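Local coordinates for protein N-acetylglucosamine-6-phosphate deacetylase (Mycobacterium smegmatis, PDB 6FV4) that probably removes the acetyl group from N-acetylglucosamine-6-phosphate as a metal-dependent hydrolase of the amidohydrolase superfamily, in mycobacterial carbohydrate metabolism, at residues B[35-47]-B[363-375]. The protein carries 1 engineered substitution. Sequence-based numbering, arbitrary orientation.
With CD (cadmium ion), chain I.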
loop_
_atom_site.group_PDB
_atom_site.type_symbol
_atom_site.label_atom_id
_atom_site.label_comp_id
_atom_site.label_asym_id
_atom_site.label_seq_id
_atom_site.Cartn_x
_atom_site.Cartn_y
_atom_site.Cartn_z
ATOM N N TRP B 35 -32.371 12.500 -11.762
ATOM C CA TRP B 35 -33.477 13.194 -11.136
ATOM C C TRP B 35 -33.786 12.518 -9.815
ATOM O O TRP B 35 -33.541 11.319 -9.644
ATOM C CB TRP B 35 -34.712 13.235 -12.056
ATOM C CG TRP B 35 -35.309 11.900 -12.389
ATOM C CD1 TRP B 35 -35.105 11.172 -13.525
ATOM C CD2 TRP B 35 -36.222 11.143 -11.584
ATOM N NE1 TRP B 35 -35.830 10.011 -13.476
ATOM C CE2 TRP B 35 -36.529 9.968 -12.298
ATOM C CE3 TRP B 35 -36.814 11.348 -10.329
ATOM C CZ2 TRP B 35 -37.389 8.992 -11.799
ATOM C CZ3 TRP B 35 -37.669 10.381 -9.833
ATOM C CH2 TRP B 35 -37.952 9.215 -10.570
ATOM N N LEU B 36 -34.312 13.313 -8.878
ATOM C CA LEU B 36 -34.682 12.853 -7.554
ATOM C C LEU B 36 -36.008 13.469 -7.171
ATOM O O LEU B 36 -36.260 14.650 -7.430
ATOM C CB LEU B 36 -33.669 13.251 -6.470
ATOM C CG LEU B 36 -32.196 12.913 -6.531
ATOM C CD1 LEU B 36 -31.462 14.090 -7.116
ATOM C CD2 LEU B 36 -31.727 12.628 -5.109
ATOM N N GLU B 37 -36.828 12.675 -6.504
ATOM C CA GLU B 37 -38.088 13.133 -5.952
ATOM C C GLU B 37 -37.998 13.138 -4.444
ATOM O O GLU B 37 -37.660 12.117 -3.842
ATOM C CB GLU B 37 -39.223 12.227 -6.388
ATOM C CG GLU B 37 -40.530 12.886 -6.511
ATOM C CD GLU B 37 -41.550 11.835 -6.748
ATOM O OE1 GLU B 37 -41.412 11.129 -7.767
ATOM O OE2 GLU B 37 -42.448 11.667 -5.898
ATOM N N ILE B 38 -38.328 14.274 -3.845
ATOM C CA ILE B 38 -38.197 14.497 -2.415
ATOM C C ILE B 38 -39.593 14.708 -1.854
ATOM O O ILE B 38 -40.387 15.462 -2.427
ATOM C CB ILE B 38 -37.298 15.716 -2.120
ATOM C CG1 ILE B 38 -35.902 15.537 -2.731
ATOM C CG2 ILE B 38 -37.232 15.995 -0.623
ATOM C CD1 ILE B 38 -35.204 14.288 -2.301
ATOM N N ALA B 39 -39.901 14.033 -0.751
ATOM C CA ALA B 39 -41.132 14.290 -0.008
ATOM C C ALA B 39 -40.754 14.490 1.444
ATOM O O ALA B 39 -40.110 13.619 2.040
ATOM C CB ALA B 39 -42.144 13.148 -0.139
ATOM N N SER B 40 -41.147 15.632 2.006
ATOM C CA SER B 40 -40.858 15.962 3.401
ATOM C C SER B 40 -39.346 15.854 3.571
ATOM O O SER B 40 -38.614 16.578 2.872
ATOM C CB SER B 40 -41.739 15.058 4.276
ATOM O OG SER B 40 -41.388 15.099 5.634
ATOM N N ASP B 41 -38.829 14.957 4.405
ATOM C CA ASP B 41 -37.390 14.812 4.585
ATOM C C ASP B 41 -36.816 13.570 3.910
ATOM O O ASP B 41 -35.663 13.237 4.170
ATOM C CB ASP B 41 -37.044 14.799 6.080
ATOM C CG ASP B 41 -37.592 13.580 6.790
ATOM O OD1 ASP B 41 -38.594 13.029 6.295
ATOM O OD2 ASP B 41 -37.051 13.198 7.857
ATOM N N ARG B 42 -37.573 12.887 3.047
ATOM C CA ARG B 42 -37.142 11.613 2.487
ATOM C C ARG B 42 -36.997 11.685 0.968
ATOM O O ARG B 42 -37.729 12.406 0.283
ATOM C CB ARG B 42 -38.123 10.477 2.844
ATOM C CG ARG B 42 -38.579 10.427 4.302
ATOM C CD ARG B 42 -37.414 10.408 5.296
ATOM N NE ARG B 42 -36.557 9.230 5.185
ATOM C CZ ARG B 42 -35.686 8.857 6.122
ATOM N NH1 ARG B 42 -35.561 9.563 7.243
ATOM N NH2 ARG B 42 -34.940 7.772 5.940
ATOM N N VAL B 43 -36.035 10.929 0.443
ATOM C CA VAL B 43 -36.025 10.653 -0.985
ATOM C C VAL B 43 -37.137 9.650 -1.271
ATOM O O VAL B 43 -37.245 8.619 -0.600
ATOM C CB VAL B 43 -34.653 10.122 -1.437
ATOM C CG1 VAL B 43 -34.677 9.728 -2.931
ATOM C CG2 VAL B 43 -33.536 11.155 -1.183
ATOM N N VAL B 44 -37.993 9.976 -2.232
ATOM C CA VAL B 44 -39.033 9.059 -2.707
ATOM C C VAL B 44 -38.515 8.166 -3.826
ATOM O O VAL B 44 -38.622 6.938 -3.767
ATOM C CB VAL B 44 -40.261 9.867 -3.174
ATOM C CG1 VAL B 44 -41.330 8.935 -3.764
ATOM C CG2 VAL B 44 -40.809 10.647 -2.038
ATOM N N ALA B 45 -37.952 8.766 -4.869
ATOM C CA ALA B 45 -37.449 8.003 -5.999
ATOM C C ALA B 45 -36.257 8.724 -6.602
ATOM O O ALA B 45 -36.132 9.946 -6.492
ATOM C CB ALA B 45 -38.530 7.793 -7.068
ATOM N N VAL B 46 -35.378 7.940 -7.225
ATOM C CA VAL B 46 -34.249 8.427 -8.008
ATOM C C VAL B 46 -34.292 7.716 -9.352
ATOM O O VAL B 46 -34.725 6.563 -9.442
ATOM C CB VAL B 46 -32.903 8.173 -7.287
ATOM C CG1 VAL B 46 -31.747 8.658 -8.105
ATOM C CG2 VAL B 46 -32.893 8.860 -5.936
ATOM N N GLY B 47 -33.839 8.399 -10.403
ATOM C CA GLY B 47 -33.770 7.746 -11.700
ATOM C C GLY B 47 -32.855 8.475 -12.655
ATOM O O GLY B 47 -32.434 9.607 -12.409
ATOM N N ALA B 363 -25.503 6.283 3.994
ATOM C CA ALA B 363 -25.589 7.388 3.060
ATOM C C ALA B 363 -26.074 6.887 1.699
ATOM O O ALA B 363 -26.169 5.684 1.432
ATOM C CB ALA B 363 -24.236 8.091 2.933
ATOM N N GLY B 364 -26.403 7.832 0.838
ATOM C CA GLY B 364 -26.843 7.467 -0.484
ATOM C C GLY B 364 -28.175 8.086 -0.802
ATOM O O GLY B 364 -29.034 8.260 0.075
ATOM N N LEU B 365 -28.336 8.459 -2.058
ATOM C CA LEU B 365 -29.595 8.993 -2.547
ATOM C C LEU B 365 -30.344 7.798 -3.123
ATOM O O LEU B 365 -30.094 7.370 -4.248
ATOM C CB LEU B 365 -29.350 10.106 -3.558
ATOM C CG LEU B 365 -28.688 11.334 -2.919
ATOM C CD1 LEU B 365 -28.092 12.238 -3.985
ATOM C CD2 LEU B 365 -29.699 12.086 -2.061
ATOM N N ALA B 366 -31.215 7.216 -2.311
ATOM C CA ALA B 366 -31.984 6.049 -2.701
ATOM C C ALA B 366 -33.374 6.185 -2.109
ATOM O O ALA B 366 -33.586 6.926 -1.146
ATOM C CB ALA B 366 -31.330 4.747 -2.220
ATOM N N ALA B 367 -34.323 5.465 -2.699
ATOM C CA ALA B 367 -35.667 5.438 -2.148
ATOM C C ALA B 367 -35.605 5.088 -0.668
ATOM O O ALA B 367 -34.899 4.161 -0.270
ATOM C CB ALA B 367 -36.528 4.425 -2.912
ATOM N N GLY B 368 -36.317 5.867 0.149
ATOM C CA GLY B 368 -36.351 5.668 1.577
ATOM C C GLY B 368 -35.320 6.458 2.365
ATOM O O GLY B 368 -35.524 6.698 3.562
ATOM N N ALA B 369 -34.221 6.869 1.735
ATOM C CA ALA B 369 -33.152 7.550 2.450
ATOM C C ALA B 369 -33.542 8.990 2.781
ATOM O O ALA B 369 -34.376 9.607 2.110
ATOM C CB ALA B 369 -31.871 7.542 1.618
ATOM N N ARG B 370 -32.921 9.529 3.833
ATOM C CA ARG B 370 -33.133 10.934 4.157
ATOM C C ARG B 370 -32.529 11.808 3.067
ATOM O O ARG B 370 -31.522 11.459 2.447
ATOM C CB ARG B 370 -32.540 11.296 5.523
ATOM C CG ARG B 370 -33.246 12.498 6.154
ATOM C CD ARG B 370 -32.740 12.839 7.540
ATOM N NE ARG B 370 -31.370 13.343 7.500
ATOM C CZ ARG B 370 -30.670 13.683 8.575
ATOM N NH1 ARG B 370 -31.218 13.588 9.796
ATOM N NH2 ARG B 370 -29.421 14.122 8.427
ATOM N N ALA B 371 -33.182 12.943 2.808
ATOM C CA ALA B 371 -32.837 13.788 1.670
ATOM C C ALA B 371 -31.716 14.750 2.076
ATOM O O ALA B 371 -31.923 15.937 2.337
ATOM C CB ALA B 371 -34.065 14.529 1.164
ATOM N N ASP B 372 -30.500 14.208 2.113
ATOM C CA ASP B 372 -29.289 14.970 2.387
ATOM C C ASP B 372 -28.443 14.913 1.126
ATOM O O ASP B 372 -28.033 13.825 0.709
ATOM C CB ASP B 372 -28.503 14.386 3.559
ATOM C CG ASP B 372 -29.321 14.259 4.824
ATOM O OD1 ASP B 372 -30.417 14.852 4.919
ATOM O OD2 ASP B 372 -28.856 13.553 5.738
ATOM N N LEU B 373 -28.205 16.065 0.503
ATOM C CA LEU B 373 -27.451 16.071 -0.742
ATOM C C LEU B 373 -26.708 17.391 -0.872
ATOM O O LEU B 373 -26.991 18.362 -0.164
ATOM C CB LEU B 373 -28.358 15.825 -1.958
ATOM C CG LEU B 373 -29.581 16.716 -2.212
ATOM C CD1 LEU B 373 -29.213 18.079 -2.807
ATOM C CD2 LEU B 373 -30.557 15.983 -3.145
ATOM N N VAL B 374 -25.759 17.415 -1.812
ATOM C CA VAL B 374 -24.880 18.557 -2.040
ATOM C C VAL B 374 -24.804 18.808 -3.539
ATOM O O VAL B 374 -24.690 17.868 -4.329
ATOM C CB VAL B 374 -23.467 18.323 -1.455
ATOM C CG1 VAL B 374 -22.535 19.487 -1.803
ATOM C CG2 VAL B 374 -23.529 18.145 0.046
ATOM N N VAL B 375 -24.915 20.068 -3.932
ATOM C CA VAL B 375 -24.868 20.454 -5.330
ATOM C C VAL B 375 -23.520 21.104 -5.574
ATOM O O VAL B 375 -23.107 21.989 -4.817
ATOM C CB VAL B 375 -26.023 21.396 -5.699
ATOM C CG1 VAL B 375 -26.064 21.583 -7.201
ATOM C CG2 VAL B 375 -27.353 20.817 -5.203
HETATM CD CD CD I . -44.187 11.444 -7.708
HETATM O O HOH W 1 -46.261 12.421 -6.413
#
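Three backbone hydrogen bonds tie residues 41-43 to 368-371. Val43 N gives its hydrogen to Ala369 O over 2.7 Å, and Val43 O accepts from Gly368 N at 3.0 Å. On the other side of Arg42, Ala371 N reaches Asp41 O at 2.8 Å. Arg42 and Arg370 thus form one isolated bridge, accompanied by a reciprocal pair of CA-H...O contacts, Arg42 CA to Ala369 O and Arg370 CA to Asp41 O.

Side chain meets backbone at Gly368, the third residue of the type II turn 366-369. Although the CB of Arg42 points away, bends at chi2 (-53°) and chi3 (-63°) fold the chain back, so that NH2 lies 2.7 Å from Gly368 O; the oxygen sits in the guanidinium plane, and the nitrogen in the plane of the Gly368 carbonyl. NE adds a weak bond to the same oxygen. One guanidinium face lies over Arg370 N. The guanidinium of Arg370 stands 71° from that of Arg42 and grips Asp372 side-on, with NH2 2.8 Å from Asp372 OD2.

Apolar contacts gather on the hairpin face that carries Leu36, Ile38 and Val43. Leu36 CD2 meets Leu365 CD2 at 3.7 Å, the two side chains crossing at about a right angle, and also touches Leu373. Ile38 CD1 abuts Ala371 CB at 3.7 Å. Val43 CG2 touches both Leu365 CD2 and Ala371 CB, while CG1 rests near Ala366 O.

The strands 35-39 and 42-47, joined by a type II' turn and carrying a classic bulge opposite Glu37, form a beta hairpin. The arrangement fits the small beta domain of amidohydrolases, where N-terminal strands pack against the chain returning from the catalytic barrel, here far from the zinc site.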